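Local coordinates for o-succinylbenzoate synthase (Synechococcus elongatus, PDB 2OZT), which catalyses the metal-dependent dehydration of 2-succinyl-6-hydroxy-2,4-cyclohexadiene-1-carboxylate to 2-succinylbenzoate on the way to phylloquinone, at residues L33-E38 with A92-S97; Q67-G70 with E75-A78; Q126-G131 with A157-A162; E146-L151 with F181-R186. One frame throughout, in Å; residues are numbered along the deposited sequence.

Overall arrangement
From the N terminus, the chain builds an antiparallel sheet, and interaction 1 closes the first long loop by bringing helix 85-97 back onto strand 23-36. Interaction 2 lies within that loop and closes a much shorter one, between the end of helix 58-67 and helix 74-77. The two touch where W95 CD2 meets M77 CE at 3.4 Å, and both belong to the N-terminal domain. Interactions 3 and 4 follow in the barrel domain, on the opposite side of the chain's centre. Their segments alternate along the chain, so the two contacts interlock in sequence: helix 120-129 meets the loop after helix 144-157, and that helix packs on helix 174-187.

Interaction 1. Residues L33-E38 with A92-S97; sequences LRLEDE and ATAWQS
L35 overlaps the A94-W95 step of helix 85-97, its two methyl groups sharing the work. L35 CD1 meets the methyl CB of A94 at 3.9 Å, while L35 CD2 settles against the helix backbone, 3.7 Å from W95 N. From there L35 CD2 also reaches W95 CE3 at 4.0 Å, coming obliquely to the indole. The leucine's CG stands beside the backbone N and roughly opposite the carbonyl carbon (chi1 -90°); beyond it, CD1 goes to A94 and CD2 to the W95 backbone. L33, two residues earlier on the same side of the strand, adds a looser touch, L33 CD1 to A94 CB at 4.3 Å. No hydrogen bond joins the two segments; the contact is apolar, and the axes of strand 33-36 and helix 92-97 approach to 8.5 Å at 33°, a closeness consistent with the small A94. W95 turns its CB away from the strand, yet with CG anti to its own backbone N (chi1 -173°) the ring comes back beside L35 and continues onto L3 and P74. Within the helix, S97 OG donates to A94 O at 2.8 Å, and Y44 N of strand 42-47 is a second partner of that hydroxyl. On the other side of the strand, R34 NH1 holds E36 OE1 in a salt bridge of 2.9 Å, and R34 reaches helix 312-320, pairing with E316 and making a cation-pi contact with W319. The sheet face bearing L33 and L35 packs on helix 85-97 in the sheet-and-helix N-terminal domain of the enolase superfamily.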
loop_
_atom_site.group_PDB
_atom_site.type_symbol
_atom_site.label_atom_id
_atom_site.label_comp_id
_atom_site.label_asym_id
_atom_site.label_seq_id
_atom_site.Cartn_x
_atom_site.Cartn_y
_atom_site.Cartn_z
ATOM N N LEU A 33 -8.085 5.784 -16.739
ATOM C CA LEU A 33 -9.411 5.609 -17.342
ATOM C C LEU A 33 -10.164 6.914 -17.223
ATOM O O LEU A 33 -10.127 7.554 -16.189
ATOM C CB LEU A 33 -10.246 4.598 -16.559
ATOM C CG LEU A 33 -9.639 3.198 -16.462
ATOM C CD1 LEU A 33 -10.452 2.316 -15.521
ATOM C CD2 LEU A 33 -9.491 2.514 -17.796
ATOM N N ARG A 34 -10.872 7.263 -18.308
ATOM C CA ARG A 34 -11.785 8.435 -18.296
ATOM C C ARG A 34 -13.153 7.997 -18.773
ATOM O O ARG A 34 -13.263 7.510 -19.886
ATOM C CB ARG A 34 -11.212 9.527 -19.179
ATOM C CG ARG A 34 -12.112 10.812 -19.208
ATOM C CD ARG A 34 -11.541 11.819 -20.180
ATOM N NE ARG A 34 -12.230 13.135 -20.192
ATOM C CZ ARG A 34 -13.344 13.397 -20.872
ATOM N NH1 ARG A 34 -13.990 12.462 -21.559
ATOM N NH2 ARG A 34 -13.854 14.631 -20.803
ATOM N N LEU A 35 -14.181 8.224 -17.928
ATOM C CA LEU A 35 -15.551 7.750 -18.158
ATOM C C LEU A 35 -16.406 8.996 -18.351
ATOM O O LEU A 35 -16.181 9.983 -17.701
ATOM C CB LEU A 35 -16.034 6.969 -16.934
ATOM C CG LEU A 35 -15.758 5.468 -16.942
ATOM C CD1 LEU A 35 -14.246 5.157 -17.071
ATOM C CD2 LEU A 35 -16.359 4.804 -15.697
ATOM N N GLU A 36 -17.339 8.961 -19.305
ATOM C CA GLU A 36 -18.210 10.129 -19.482
ATOM C C GLU A 36 -19.612 9.660 -19.792
ATOM O O GLU A 36 -19.810 8.813 -20.654
ATOM C CB GLU A 36 -17.667 11.024 -20.581
ATOM C CG GLU A 36 -18.485 12.360 -20.781
ATOM C CD GLU A 36 -17.879 13.307 -21.790
ATOM O OE1 GLU A 36 -16.698 13.171 -22.166
ATOM O OE2 GLU A 36 -18.593 14.250 -22.236
ATOM N N ASP A 37 -20.585 10.213 -19.068
ATOM C CA ASP A 37 -21.976 9.851 -19.367
ATOM C C ASP A 37 -22.584 10.766 -20.433
ATOM O O ASP A 37 -21.947 11.725 -20.903
ATOM C CB ASP A 37 -22.839 9.772 -18.085
ATOM C CG ASP A 37 -23.037 11.114 -17.391
ATOM O OD1 ASP A 37 -22.820 12.200 -17.989
ATOM O OD2 ASP A 37 -23.441 11.132 -16.197
ATOM N N GLU A 38 -23.816 10.450 -20.816
ATOM C CA GLU A 38 -24.475 11.138 -21.934
ATOM C C GLU A 38 -24.533 12.649 -21.699
ATOM O O GLU A 38 -24.408 13.427 -22.650
ATOM C CB GLU A 38 -25.884 10.565 -22.166
ATOM C CG GLU A 38 -26.858 11.539 -22.889
ATOM C CD GLU A 38 -26.805 11.488 -24.414
ATOM O OE1 GLU A 38 -27.679 10.808 -25.013
ATOM O OE2 GLU A 38 -25.927 12.152 -25.022
ATOM N N ALA A 92 -13.738 0.100 -10.833
ATOM C CA ALA A 92 -14.722 0.356 -9.777
ATOM C C ALA A 92 -14.650 1.786 -9.287
ATOM O O ALA A 92 -15.677 2.485 -9.138
ATOM C CB ALA A 92 -14.539 -0.635 -8.624
ATOM N N THR A 93 -13.444 2.290 -9.065
ATOM C CA THR A 93 -13.267 3.671 -8.605
ATOM C C THR A 93 -13.642 4.703 -9.688
ATOM O O THR A 93 -14.207 5.755 -9.378
ATOM C CB THR A 93 -11.847 3.910 -7.992
ATOM O OG1 THR A 93 -10.851 3.624 -8.971
ATOM C CG2 THR A 93 -11.591 3.019 -6.721
ATOM N N ALA A 94 -13.320 4.403 -10.937
ATOM C CA ALA A 94 -13.713 5.292 -12.011
ATOM C C ALA A 94 -15.236 5.382 -12.043
ATOM O O ALA A 94 -15.771 6.492 -12.134
ATOM C CB ALA A 94 -13.175 4.763 -13.348
ATOM N N TRP A 95 -15.907 4.244 -12.022
ATOM C CA TRP A 95 -17.402 4.242 -12.112
ATOM C C TRP A 95 -17.978 5.071 -10.971
ATOM O O TRP A 95 -18.865 5.906 -11.168
ATOM C CB TRP A 95 -17.914 2.819 -12.006
ATOM C CG TRP A 95 -19.403 2.678 -12.245
ATOM C CD1 TRP A 95 -20.379 2.578 -11.299
ATOM C CD2 TRP A 95 -20.051 2.576 -13.512
ATOM N NE1 TRP A 95 -21.613 2.439 -11.907
ATOM C CE2 TRP A 95 -21.438 2.446 -13.262
ATOM C CE3 TRP A 95 -19.601 2.599 -14.839
ATOM C CZ2 TRP A 95 -22.378 2.323 -14.298
ATOM C CZ3 TRP A 95 -20.563 2.477 -15.887
ATOM C CH2 TRP A 95 -21.926 2.350 -15.590
ATOM N N GLN A 96 -17.464 4.850 -9.774
ATOM C CA GLN A 96 -18.054 5.509 -8.609
ATOM C C GLN A 96 -17.804 7.004 -8.632
ATOM O O GLN A 96 -18.595 7.777 -8.052
ATOM C CB GLN A 96 -17.522 4.862 -7.337
ATOM C CG GLN A 96 -18.067 3.430 -7.105
ATOM C CD GLN A 96 -19.615 3.325 -7.071
ATOM O OE1 GLN A 96 -20.299 4.204 -6.550
ATOM N NE2 GLN A 96 -20.150 2.245 -7.624
ATOM N N SER A 97 -16.746 7.449 -9.312
ATOM C CA SER A 97 -16.426 8.876 -9.390
ATOM C C SER A 97 -17.280 9.707 -10.354
ATOM O O SER A 97 -17.231 10.924 -10.256
ATOM C CB SER A 97 -14.938 9.109 -9.729
ATOM O OG SER A 97 -14.660 8.822 -11.118
#

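Interaction 2. Residues Q67-G70 with E75-A78; sequences QLPG and EIMA
With I76 CG2 anti to the backbone N and CG1 anti to the carbonyl carbon (chi1 -74°), CG2 is set between L68 and P69, while the CG1-CD1 branch runs to P69. An extended second torsion (chi2 165°) carries I76 CD1 further out, along the proline ring. From the other segment, L68 CD2 meets I76 CG2 at 3.9 Å. I76 CG2 also meets P69 CD at 3.8 Å, so one methyl fills the angle between leucine and proline. I76 CD1 lies by the outer ring atoms, 3.8 Å from P69 CG and 4.1 Å from P69 CB. The leucine and isoleucine side chains pass alongside each other with opposite headings, whereas P69 and I76 point toward one another. Every contact across the segments is carbon to carbon, and none of the three residues that touch is fully buried, as befits a patch near the surface. Two backbone atoms bond outside the pair: P69 O accepts from W5 NE1 of strand 3-20, and I76 N is hydrogen-bonded to T73 OG1 at the start of its short helix. L68 and the selenomethionine M77 also touch F91 of helix 85-97. The contact closes a short helix-strand-helix connection, L68 being where helix 58-67 gives way to non-helical backbone: strand 71-72, an outer strand of the antiparallel sheet, is flanked by the end of one helix and the single turn of the next, in the N-terminal domain of an enolase-superfamily enzyme.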
loop_
_atom_site.group_PDB
_atom_site.type_symbol
_atom_site.label_atom_id
_atom_site.label_comp_id
_atom_site.label_asym_id
_atom_site.label_seq_id
_atom_site.Cartn_x
_atom_site.Cartn_y
_atom_site.Cartn_z
ATOM N N GLN A 67 -10.345 -5.549 -24.758
ATOM C CA GLN A 67 -11.389 -6.564 -24.935
ATOM C C GLN A 67 -12.763 -6.086 -24.489
ATOM O O GLN A 67 -13.783 -6.602 -24.966
ATOM C CB GLN A 67 -11.047 -7.836 -24.149
ATOM C CG GLN A 67 -9.897 -8.672 -24.734
ATOM C CD GLN A 67 -9.193 -9.475 -23.664
ATOM O OE1 GLN A 67 -9.716 -9.649 -22.554
ATOM N NE2 GLN A 67 -7.981 -9.962 -23.982
ATOM N N LEU A 68 -12.814 -5.114 -23.582
ATOM C CA LEU A 68 -14.113 -4.609 -23.079
ATOM C C LEU A 68 -14.906 -3.839 -24.125
ATOM O O LEU A 68 -14.326 -3.168 -24.977
ATOM C CB LEU A 68 -13.892 -3.697 -21.878
ATOM C CG LEU A 68 -13.415 -4.440 -20.639
ATOM C CD1 LEU A 68 -12.917 -3.387 -19.614
ATOM C CD2 LEU A 68 -14.518 -5.291 -20.008
ATOM N N PRO A 69 -16.246 -3.898 -24.032
ATOM C CA PRO A 69 -17.107 -3.106 -24.922
ATOM C C PRO A 69 -16.903 -1.598 -24.789
ATOM O O PRO A 69 -16.406 -1.134 -23.764
ATOM C CB PRO A 69 -18.518 -3.468 -24.444
ATOM C CG PRO A 69 -18.370 -4.783 -23.769
ATOM C CD PRO A 69 -17.023 -4.742 -23.117
ATOM N N GLY A 70 -17.294 -0.841 -25.810
ATOM C CA GLY A 70 -17.190 0.612 -25.803
ATOM C C GLY A 70 -18.139 1.321 -24.842
ATOM O O GLY A 70 -18.016 2.532 -24.626
ATOM N N GLU A 75 -22.728 -4.906 -15.024
ATOM C CA GLU A 75 -22.609 -6.290 -15.475
ATOM C C GLU A 75 -21.359 -6.521 -16.356
ATOM O O GLU A 75 -20.652 -7.527 -16.191
ATOM C CB GLU A 75 -23.905 -6.770 -16.153
ATOM C CG GLU A 75 -24.493 -5.840 -17.215
ATOM C CD GLU A 75 -25.557 -4.825 -16.716
ATOM O OE1 GLU A 75 -25.393 -4.208 -15.628
ATOM O OE2 GLU A 75 -26.555 -4.615 -17.462
ATOM N N ILE A 76 -21.054 -5.576 -17.248
ATOM C CA ILE A 76 -19.789 -5.647 -18.009
ATOM C C ILE A 76 -18.572 -5.601 -17.056
ATOM O O ILE A 76 -17.628 -6.405 -17.178
ATOM C CB ILE A 76 -19.728 -4.560 -19.100
ATOM C CG1 ILE A 76 -20.663 -4.952 -20.265
ATOM C CG2 ILE A 76 -18.272 -4.326 -19.605
ATOM C CD1 ILE A 76 -20.957 -3.836 -21.211
HETATM N N MSE A 77 -18.600 -4.705 -16.082
HETATM C CA MSE A 77 -17.470 -4.625 -15.144
HETATM C C MSE A 77 -17.329 -5.856 -14.255
HETATM O O MSE A 77 -16.223 -6.196 -13.831
HETATM C CB MSE A 77 -17.495 -3.333 -14.342
HETATM C CG MSE A 77 -17.151 -2.131 -15.217
HETATM SE SE MSE A 77 -17.235 -0.491 -14.243
HETATM C CE MSE A 77 -19.078 -0.649 -13.601
ATOM N N ALA A 78 -18.437 -6.567 -14.032
ATOM C CA ALA A 78 -18.389 -7.830 -13.296
ATOM C C ALA A 78 -17.656 -8.934 -14.057
ATOM O O ALA A 78 -17.253 -9.931 -13.452
ATOM C CB ALA A 78 -19.810 -8.275 -12.871
#

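Interaction 3. Residues Q126-G131 with A157-A162; sequences QSWQRG and ALPPGA
The backbones stay well apart, W128 and A162 approaching only to 8.7 Å between their CA atoms. Each segment changes direction here: helix 120-129 ends in a Schellman motif with G131 at the C-prime position (G131 N to W128 O, Q132 N to S127 O), and the loop after helix 144-157 makes a type II beta turn from P159 to A162, with A162 N bonded to P159 O. Both turns lead into strands, 134-138 and 163-167, at the N-terminal end of the (beta/alpha) barrel, away from the active site in this fold. W128 spans the distance. Its CG is anti to the backbone N (chi1 -173°), which projects the indole toward the turn. P159 lies over one ring face in a CH-pi contact, its CG 3.7 Å from the centroid of the W128 six-membered ring and 19° off the normal. A162 CB comes obliquely to W128 CZ3 at 3.6 Å. If a serine stood at W128, P159 and A162 would probably lose the surface they rest on, opening a gap between helix end and turn. G161, at phi 98°, has no CB to jam against the carbonyl O before it. That carbonyl, P160 O, meets the indole at its edge, 3.6 Å from W128 CH2.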
loop_
_atom_site.group_PDB
_atom_site.type_symbol
_atom_site.label_atom_id
_atom_site.label_comp_id
_atom_site.label_asym_id
_atom_site.label_seq_id
_atom_site.Cartn_x
_atom_site.Cartn_y
_atom_site.Cartn_z
ATOM N N GLN A 126 13.373 15.699 11.436
ATOM C CA GLN A 126 12.644 16.638 10.585
ATOM C C GLN A 126 11.234 16.138 10.398
ATOM O O GLN A 126 10.295 16.946 10.399
ATOM C CB GLN A 126 13.381 16.781 9.250
ATOM C CG GLN A 126 12.713 17.711 8.264
ATOM C CD GLN A 126 12.953 19.186 8.559
ATOM O OE1 GLN A 126 13.682 19.553 9.488
ATOM N NE2 GLN A 126 12.339 20.041 7.751
ATOM N N SER A 127 11.043 14.819 10.252
ATOM C CA SER A 127 9.686 14.287 10.131
ATOM C C SER A 127 8.852 14.514 11.393
ATOM O O SER A 127 7.690 14.941 11.318
ATOM C CB SER A 127 9.697 12.796 9.783
ATOM O OG SER A 127 10.336 12.608 8.543
ATOM N N TRP A 128 9.430 14.276 12.561
ATOM C CA TRP A 128 8.775 14.563 13.835
ATOM C C TRP A 128 8.383 16.041 13.910
ATOM O O TRP A 128 7.245 16.396 14.302
ATOM C CB TRP A 128 9.720 14.164 14.974
ATOM C CG TRP A 128 9.051 14.282 16.317
ATOM C CD1 TRP A 128 8.983 15.422 17.092
ATOM C CD2 TRP A 128 8.304 13.286 17.012
ATOM N NE1 TRP A 128 8.276 15.170 18.236
ATOM C CE2 TRP A 128 7.850 13.862 18.223
ATOM C CE3 TRP A 128 8.034 11.925 16.778
ATOM C CZ2 TRP A 128 7.104 13.136 19.167
ATOM C CZ3 TRP A 128 7.284 11.218 17.696
ATOM C CH2 TRP A 128 6.844 11.813 18.898
ATOM N N GLN A 129 9.316 16.895 13.527
ATOM C CA GLN A 129 9.053 18.344 13.614
ATOM C C GLN A 129 8.007 18.835 12.633
ATOM O O GLN A 129 7.547 19.999 12.778
ATOM C CB GLN A 129 10.388 19.118 13.497
ATOM C CG GLN A 129 11.285 18.856 14.705
ATOM C CD GLN A 129 12.661 19.460 14.546
ATOM O OE1 GLN A 129 12.824 20.466 13.850
ATOM N NE2 GLN A 129 13.660 18.877 15.234
ATOM N N ARG A 130 7.632 17.993 11.658
ATOM C CA ARG A 130 6.503 18.279 10.742
ATOM C C ARG A 130 5.261 17.450 11.112
ATOM O O ARG A 130 4.309 17.341 10.328
ATOM C CB ARG A 130 6.913 18.010 9.297
ATOM C CG ARG A 130 8.122 18.822 8.814
ATOM C CD ARG A 130 7.966 20.358 8.906
ATOM N NE ARG A 130 9.091 21.038 8.240
ATOM C CZ ARG A 130 9.102 21.432 6.967
ATOM N NH1 ARG A 130 8.027 21.268 6.190
ATOM N NH2 ARG A 130 10.194 22.020 6.469
ATOM N N GLY A 131 5.269 16.887 12.309
ATOM C CA GLY A 131 4.099 16.263 12.922
ATOM C C GLY A 131 3.896 14.786 12.650
ATOM O O GLY A 131 2.851 14.240 13.021
ATOM N N ALA A 157 16.376 7.554 21.660
ATOM C CA ALA A 157 16.298 8.910 21.117
ATOM C C ALA A 157 14.882 9.391 20.743
ATOM O O ALA A 157 14.590 10.568 20.843
ATOM C CB ALA A 157 17.187 9.005 19.919
ATOM N N LEU A 158 14.021 8.482 20.284
ATOM C CA LEU A 158 12.684 8.907 19.824
ATOM C C LEU A 158 11.901 9.528 20.962
ATOM O O LEU A 158 11.965 9.067 22.098
ATOM C CB LEU A 158 11.909 7.719 19.238
ATOM C CG LEU A 158 12.366 7.246 17.856
ATOM C CD1 LEU A 158 11.702 5.905 17.542
ATOM C CD2 LEU A 158 11.941 8.255 16.817
ATOM N N PRO A 159 11.147 10.602 20.681
ATOM C CA PRO A 159 10.424 11.250 21.798
ATOM C C PRO A 159 9.263 10.429 22.321
ATOM O O PRO A 159 8.763 9.524 21.629
ATOM C CB PRO A 159 9.871 12.541 21.161
ATOM C CG PRO A 159 10.694 12.749 19.911
ATOM C CD PRO A 159 10.960 11.335 19.414
ATOM N N PRO A 160 8.765 10.761 23.518
ATOM C CA PRO A 160 7.545 10.139 24.021
ATOM C C PRO A 160 6.413 10.234 23.022
ATOM O O PRO A 160 6.170 11.329 22.422
ATOM C CB PRO A 160 7.199 10.975 25.264
ATOM C CG PRO A 160 8.516 11.553 25.692
ATOM C CD PRO A 160 9.339 11.761 24.460
ATOM N N GLY A 161 5.744 9.102 22.830
ATOM C CA GLY A 161 4.616 9.057 21.898
ATOM C C GLY A 161 4.981 8.527 20.521
ATOM O O GLY A 161 4.088 8.306 19.698
ATOM N N ALA A 162 6.282 8.383 20.225
ATOM C CA ALA A 162 6.710 7.800 18.948
ATOM C C ALA A 162 6.245 6.333 18.803
ATOM O O ALA A 162 6.184 5.576 19.776
ATOM C CB ALA A 162 8.259 7.909 18.778
#

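Interaction 4. Residues E146-L151 with F181-R186; sequences EEQAIL and FAWLDR
The amide of Q148 stacks on the indole of W183, between two neighbouring outer helices of the (beta/alpha) barrel, 144-157 and 174-187, whose segments run nearly parallel (22°) with axes 11.9 Å apart. The two side chains run antiparallel past one another, the amide plane only 11° from the ring plane. A CH-pi contact accompanies the stack: Q148 CG stands 3.7 Å from the centroid of the W183 five-membered ring, 12° off its normal. The glutamine chain, extended beyond CG, carries the amide on over the same face. W183 reaches across because its CG is anti to the backbone N (chi1 -171°). Apolar contacts follow one turn along, where L151 CD2 lies 3.7 Å from W183 CZ3 and 4.1 Å from L184 CD2. L151 and L184 both continue inward to L166 of strand 163-167, so the contact grades from a partly exposed stack into the barrel's helix-strand layer. Replacing W183 by an alanine is likely to leave the flat amide of Q148 without its stacking surface and free to turn. No hydrogen bond joins the two segments; Q148 OE1 sits over the indole face, 3.4 Å from W183 CD1.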
loop_
_atom_site.group_PDB
_atom_site.type_symbol
_atom_site.label_atom_id
_atom_site.label_comp_id
_atom_site.label_asym_id
_atom_site.label_seq_id
_atom_site.Cartn_x
_atom_site.Cartn_y
_atom_site.Cartn_z
ATOM N N GLU A 146 24.313 -5.385 14.378
ATOM C CA GLU A 146 24.504 -3.966 14.059
ATOM C C GLU A 146 23.162 -3.219 14.098
ATOM O O GLU A 146 23.062 -2.133 14.669
ATOM C CB GLU A 146 25.124 -3.799 12.690
ATOM C CG GLU A 146 26.613 -4.147 12.633
ATOM C CD GLU A 146 27.090 -4.163 11.204
ATOM O OE1 GLU A 146 26.836 -5.158 10.495
ATOM O OE2 GLU A 146 27.692 -3.159 10.774
ATOM N N GLU A 147 22.146 -3.841 13.511
ATOM C CA GLU A 147 20.812 -3.221 13.525
ATOM C C GLU A 147 20.235 -3.148 14.927
ATOM O O GLU A 147 19.564 -2.185 15.276
ATOM C CB GLU A 147 19.874 -3.929 12.529
ATOM C CG GLU A 147 20.307 -3.637 11.103
ATOM C CD GLU A 147 19.463 -4.317 10.028
ATOM O OE1 GLU A 147 18.702 -5.244 10.397
ATOM O OE2 GLU A 147 19.630 -3.945 8.845
ATOM N N GLN A 148 20.507 -4.155 15.771
ATOM C CA GLN A 148 20.019 -4.129 17.120
ATOM C C GLN A 148 20.666 -3.005 17.935
ATOM O O GLN A 148 20.030 -2.375 18.746
ATOM C CB GLN A 148 20.179 -5.508 17.780
ATOM C CG GLN A 148 19.124 -6.470 17.269
ATOM C CD GLN A 148 19.486 -7.945 17.406
ATOM O OE1 GLN A 148 20.481 -8.299 18.028
ATOM N NE2 GLN A 148 18.653 -8.814 16.820
ATOM N N ALA A 149 21.948 -2.753 17.690
ATOM C CA ALA A 149 22.619 -1.634 18.355
ATOM C C ALA A 149 22.078 -0.278 17.950
ATOM O O ALA A 149 21.830 0.579 18.810
ATOM C CB ALA A 149 24.122 -1.718 18.151
ATOM N N ILE A 150 21.787 -0.134 16.646
ATOM C CA ILE A 150 21.144 1.096 16.141
ATOM C C ILE A 150 19.748 1.202 16.748
ATOM O O ILE A 150 19.321 2.278 17.197
ATOM C CB ILE A 150 21.082 1.109 14.632
ATOM C CG1 ILE A 150 22.500 1.150 14.042
ATOM C CG2 ILE A 150 20.275 2.330 14.158
ATOM C CD1 ILE A 150 22.545 0.753 12.601
ATOM N N LEU A 151 19.033 0.077 16.769
ATOM C CA LEU A 151 17.667 0.103 17.276
ATOM C C LEU A 151 17.603 0.551 18.742
ATOM O O LEU A 151 16.747 1.345 19.147
ATOM C CB LEU A 151 17.024 -1.289 17.112
ATOM C CG LEU A 151 15.552 -1.358 17.530
ATOM C CD1 LEU A 151 14.631 -0.257 16.925
ATOM C CD2 LEU A 151 14.976 -2.703 17.161
ATOM N N PHE A 181 13.131 -11.961 17.122
ATOM C CA PHE A 181 11.978 -11.885 17.990
ATOM C C PHE A 181 12.330 -12.119 19.453
ATOM O O PHE A 181 11.713 -11.535 20.323
ATOM C CB PHE A 181 10.844 -12.792 17.500
ATOM C CG PHE A 181 10.119 -12.210 16.306
ATOM C CD1 PHE A 181 9.361 -11.058 16.464
ATOM C CD2 PHE A 181 10.216 -12.791 15.057
ATOM C CE1 PHE A 181 8.718 -10.479 15.363
ATOM C CE2 PHE A 181 9.582 -12.229 13.965
ATOM C CZ PHE A 181 8.848 -11.063 14.119
ATOM N N ALA A 182 13.347 -12.939 19.681
ATOM C CA ALA A 182 13.806 -13.202 21.077
ATOM C C ALA A 182 14.466 -11.931 21.612
ATOM O O ALA A 182 14.210 -11.526 22.763
ATOM C CB ALA A 182 14.747 -14.363 21.116
ATOM N N TRP A 183 15.273 -11.265 20.780
ATOM C CA TRP A 183 15.872 -9.981 21.165
ATOM C C TRP A 183 14.807 -8.942 21.465
ATOM O O TRP A 183 14.892 -8.192 22.449
ATOM C CB TRP A 183 16.784 -9.448 20.059
ATOM C CG TRP A 183 17.596 -8.230 20.470
ATOM C CD1 TRP A 183 18.866 -8.239 20.963
ATOM C CD2 TRP A 183 17.209 -6.855 20.381
ATOM N NE1 TRP A 183 19.299 -6.953 21.185
ATOM C CE2 TRP A 183 18.298 -6.081 20.855
ATOM C CE3 TRP A 183 16.054 -6.196 19.958
ATOM C CZ2 TRP A 183 18.255 -4.692 20.933
ATOM C CZ3 TRP A 183 16.013 -4.791 20.022
ATOM C CH2 TRP A 183 17.116 -4.058 20.501
ATOM N N LEU A 184 13.775 -8.886 20.622
ATOM C CA LEU A 184 12.731 -7.885 20.810
ATOM C C LEU A 184 11.935 -8.134 22.093
ATOM O O LEU A 184 11.486 -7.195 22.749
ATOM C CB LEU A 184 11.797 -7.822 19.586
ATOM C CG LEU A 184 12.381 -7.131 18.353
ATOM C CD1 LEU A 184 11.553 -7.466 17.115
ATOM C CD2 LEU A 184 12.446 -5.593 18.501
ATOM N N ASP A 185 11.757 -9.400 22.437
ATOM C CA ASP A 185 11.122 -9.728 23.717
ATOM C C ASP A 185 11.939 -9.185 24.896
ATOM O O ASP A 185 11.376 -8.640 25.852
ATOM C CB ASP A 185 10.902 -11.226 23.846
ATOM C CG ASP A 185 10.121 -11.572 25.077
ATOM O OD1 ASP A 185 8.933 -11.187 25.144
ATOM O OD2 ASP A 185 10.720 -12.190 25.990
ATOM N N ARG A 186 13.258 -9.311 24.831
ATOM C CA ARG A 186 14.117 -8.817 25.908
ATOM C C ARG A 186 14.301 -7.292 25.933
ATOM O O ARG A 186 14.419 -6.700 27.017
ATOM C CB ARG A 186 15.508 -9.457 25.822
ATOM C CG ARG A 186 15.525 -10.981 25.814
ATOM C CD ARG A 186 16.938 -11.531 25.995
ATOM N NE ARG A 186 17.827 -11.194 24.880
ATOM C CZ ARG A 186 18.041 -11.975 23.828
ATOM N NH1 ARG A 186 17.430 -13.151 23.733
ATOM N NH2 ARG A 186 18.858 -11.579 22.865
#